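Local coordinates for protein 3'-5' exonuclease crn-4 (Caenorhabditis elegans, PDB 5DK5) that digests RNA and DNA from their 3' ends as a DEDDh-family exonuclease and takes part in degrading DNA during apoptosis, at residues 141-146 / 275-280. Numbering follows the deposited sequence.
Sequences MPAFFR and KGMDVC. With ZN (zinc ion), chain I.
The guanidinium of Arg146 has CG of Met277 over one face, standing 3.6 Å off the plane and nearer its rim than its centre, while SG of Cys280 and a water lie at its edge. This edge joins the loop that leads into strand 147-150 of the RNase H-like DEDDh exonuclease fold to a four-cysteine zinc site, completed by Cys220, Cys270 and Cys273. NH2 of Arg146 donates to SG of Cys280 over 3.3 Å, with the sulfur only 2° out of the guanidinium plane; the bond from NH1 to the same SG is weak. Donors facing a thiolate that also binds zinc would probably offset part of the negative charge gathered on the four sulfurs. The strongest polar partner of Arg146 is Leu218, whose O, on the neighbouring strand 216-219, also accepts from NH2. A bend at chi3 (57°) turns the guanidinium toward the cysteine sulfur. The Arg146 and Met277 chains lie antiparallel, side by side, and CE of Met277 reaches back to CB of Arg146, at 3.8 Å; its SD rests 3.7 Å from CB of Ala143. A leucine in place of Arg146 would probably leave Leu218 O and the Cys280 thiolate without this donor and take away the flat face that Met277 CG covers. Within 275-280 the turn is closed by Gly276 O, which accepts from the backbone N of both Val279 and Cys280. Between the loops sits a water: it accepts from NH1 of Arg146 at 3.1 Å and lies 3.0 Å from O of Met277 and 2.6 Å from O of Met141.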
loop_
_atom_site.group_PDB
_atom_site.type_symbol
_atom_site.label_atom_id
_atom_site.label_comp_id
_atom_site.label_asym_id
_atom_site.label_seq_id
_atom_site.Cartn_x
_atom_site.Cartn_y
_atom_site.Cartn_z
ATOM N N MET B 141 24.403 -7.354 4.113
ATOM C CA MET B 141 23.878 -8.363 5.025
ATOM C C MET B 141 24.917 -8.674 6.106
ATOM O O MET B 141 26.000 -9.165 5.791
ATOM C CB MET B 141 23.508 -9.632 4.259
ATOM C CG MET B 141 22.623 -10.586 5.040
ATOM S SD MET B 141 20.937 -9.974 5.218
ATOM C CE MET B 141 20.160 -11.375 6.015
ATOM N N PRO B 142 24.598 -8.386 7.384
ATOM C CA PRO B 142 25.602 -8.575 8.438
ATOM C C PRO B 142 25.894 -10.043 8.735
ATOM O O PRO B 142 25.068 -10.915 8.466
ATOM C CB PRO B 142 24.969 -7.891 9.653
ATOM C CG PRO B 142 23.512 -7.985 9.416
ATOM C CD PRO B 142 23.322 -7.885 7.928
ATOM N N ALA B 143 27.067 -10.301 9.301
ATOM C CA ALA B 143 27.509 -11.661 9.568
ATOM C C ALA B 143 26.626 -12.365 10.593
ATOM O O ALA B 143 26.472 -13.584 10.546
ATOM C CB ALA B 143 28.953 -11.654 10.042
ATOM N N PHE B 144 26.051 -11.602 11.520
ATOM C CA PHE B 144 25.228 -12.193 12.575
ATOM C C PHE B 144 23.783 -12.433 12.125
ATOM O O PHE B 144 22.971 -12.949 12.895
ATOM C CB PHE B 144 25.248 -11.321 13.840
ATOM C CG PHE B 144 25.012 -9.857 13.591
ATOM C CD1 PHE B 144 23.753 -9.384 13.261
ATOM C CD2 PHE B 144 26.050 -8.948 13.717
ATOM C CE1 PHE B 144 23.538 -8.035 13.045
ATOM C CE2 PHE B 144 25.841 -7.599 13.502
ATOM C CZ PHE B 144 24.584 -7.142 13.167
ATOM N N PHE B 145 23.467 -12.061 10.885
ATOM C CA PHE B 145 22.181 -12.400 10.279
ATOM C C PHE B 145 22.319 -13.554 9.281
ATOM O O PHE B 145 21.319 -14.049 8.757
ATOM C CB PHE B 145 21.566 -11.187 9.566
ATOM C CG PHE B 145 20.844 -10.218 10.478
ATOM C CD1 PHE B 145 20.720 -10.450 11.840
ATOM C CD2 PHE B 145 20.269 -9.073 9.951
ATOM C CE1 PHE B 145 20.045 -9.554 12.654
ATOM C CE2 PHE B 145 19.594 -8.175 10.760
ATOM C CZ PHE B 145 19.481 -8.415 12.111
ATOM N N ARG B 146 23.553 -13.976 9.013
ATOM C CA ARG B 146 23.805 -15.058 8.066
ATOM C C ARG B 146 24.066 -16.380 8.792
ATOM O O ARG B 146 24.376 -17.398 8.170
ATOM C CB ARG B 146 24.977 -14.699 7.151
ATOM C CG ARG B 146 24.640 -13.586 6.164
ATOM C CD ARG B 146 25.752 -13.344 5.159
ATOM N NE ARG B 146 26.096 -14.552 4.414
ATOM C CZ ARG B 146 26.876 -14.573 3.339
ATOM N NH1 ARG B 146 27.397 -13.447 2.867
ATOM N NH2 ARG B 146 27.133 -15.722 2.729
ATOM N N LYS B 275 34.734 -17.232 1.992
ATOM C CA LYS B 275 35.258 -15.873 2.039
ATOM C C LYS B 275 34.497 -15.059 3.076
ATOM O O LYS B 275 33.382 -15.412 3.458
ATOM C CB LYS B 275 35.170 -15.211 0.661
ATOM C CG LYS B 275 36.115 -15.823 -0.361
ATOM C CD LYS B 275 36.261 -14.949 -1.595
ATOM C CE LYS B 275 34.986 -14.917 -2.421
ATOM N NZ LYS B 275 35.177 -14.174 -3.698
ATOM N N GLY B 276 35.114 -13.976 3.538
ATOM C CA GLY B 276 34.491 -13.104 4.515
ATOM C C GLY B 276 33.169 -12.568 4.006
ATOM O O GLY B 276 33.018 -12.291 2.817
ATOM N N MET B 277 32.209 -12.420 4.913
ATOM C CA MET B 277 30.876 -11.950 4.554
ATOM C C MET B 277 30.863 -10.449 4.264
ATOM O O MET B 277 29.808 -9.866 4.019
ATOM C CB MET B 277 29.888 -12.290 5.671
ATOM C CG MET B 277 29.655 -13.785 5.823
ATOM S SD MET B 277 28.799 -14.232 7.342
ATOM C CE MET B 277 28.538 -15.983 7.070
ATOM N N ASP B 278 32.043 -9.835 4.300
ATOM C CA ASP B 278 32.212 -8.448 3.875
ATOM C C ASP B 278 32.498 -8.376 2.373
ATOM O O ASP B 278 32.375 -7.316 1.760
ATOM C CB ASP B 278 33.337 -7.766 4.665
ATOM C CG ASP B 278 34.560 -8.650 4.833
ATOM O OD1 ASP B 278 34.759 -9.562 4.004
ATOM O OD2 ASP B 278 35.321 -8.435 5.801
ATOM N N VAL B 279 32.885 -9.511 1.794
ATOM C CA VAL B 279 33.103 -9.625 0.354
ATOM C C VAL B 279 31.968 -10.429 -0.271
ATOM O O VAL B 279 31.389 -10.032 -1.283
ATOM C CB VAL B 279 34.453 -10.302 0.033
ATOM C CG1 VAL B 279 34.657 -10.423 -1.475
ATOM C CG2 VAL B 279 35.601 -9.526 0.661
ATOM N N CYS B 280 31.660 -11.566 0.343
ATOM C CA CYS B 280 30.568 -12.418 -0.110
ATOM C C CYS B 280 29.213 -11.777 0.183
ATOM O O CYS B 280 29.000 -11.222 1.261
ATOM C CB CYS B 280 30.657 -13.790 0.562
ATOM S SG CYS B 280 29.198 -14.823 0.320
HETATM ZN ZN ZN I . 29.589 -17.073 -0.212
HETATM O O HOH W 1 26.918 -10.530 3.717
#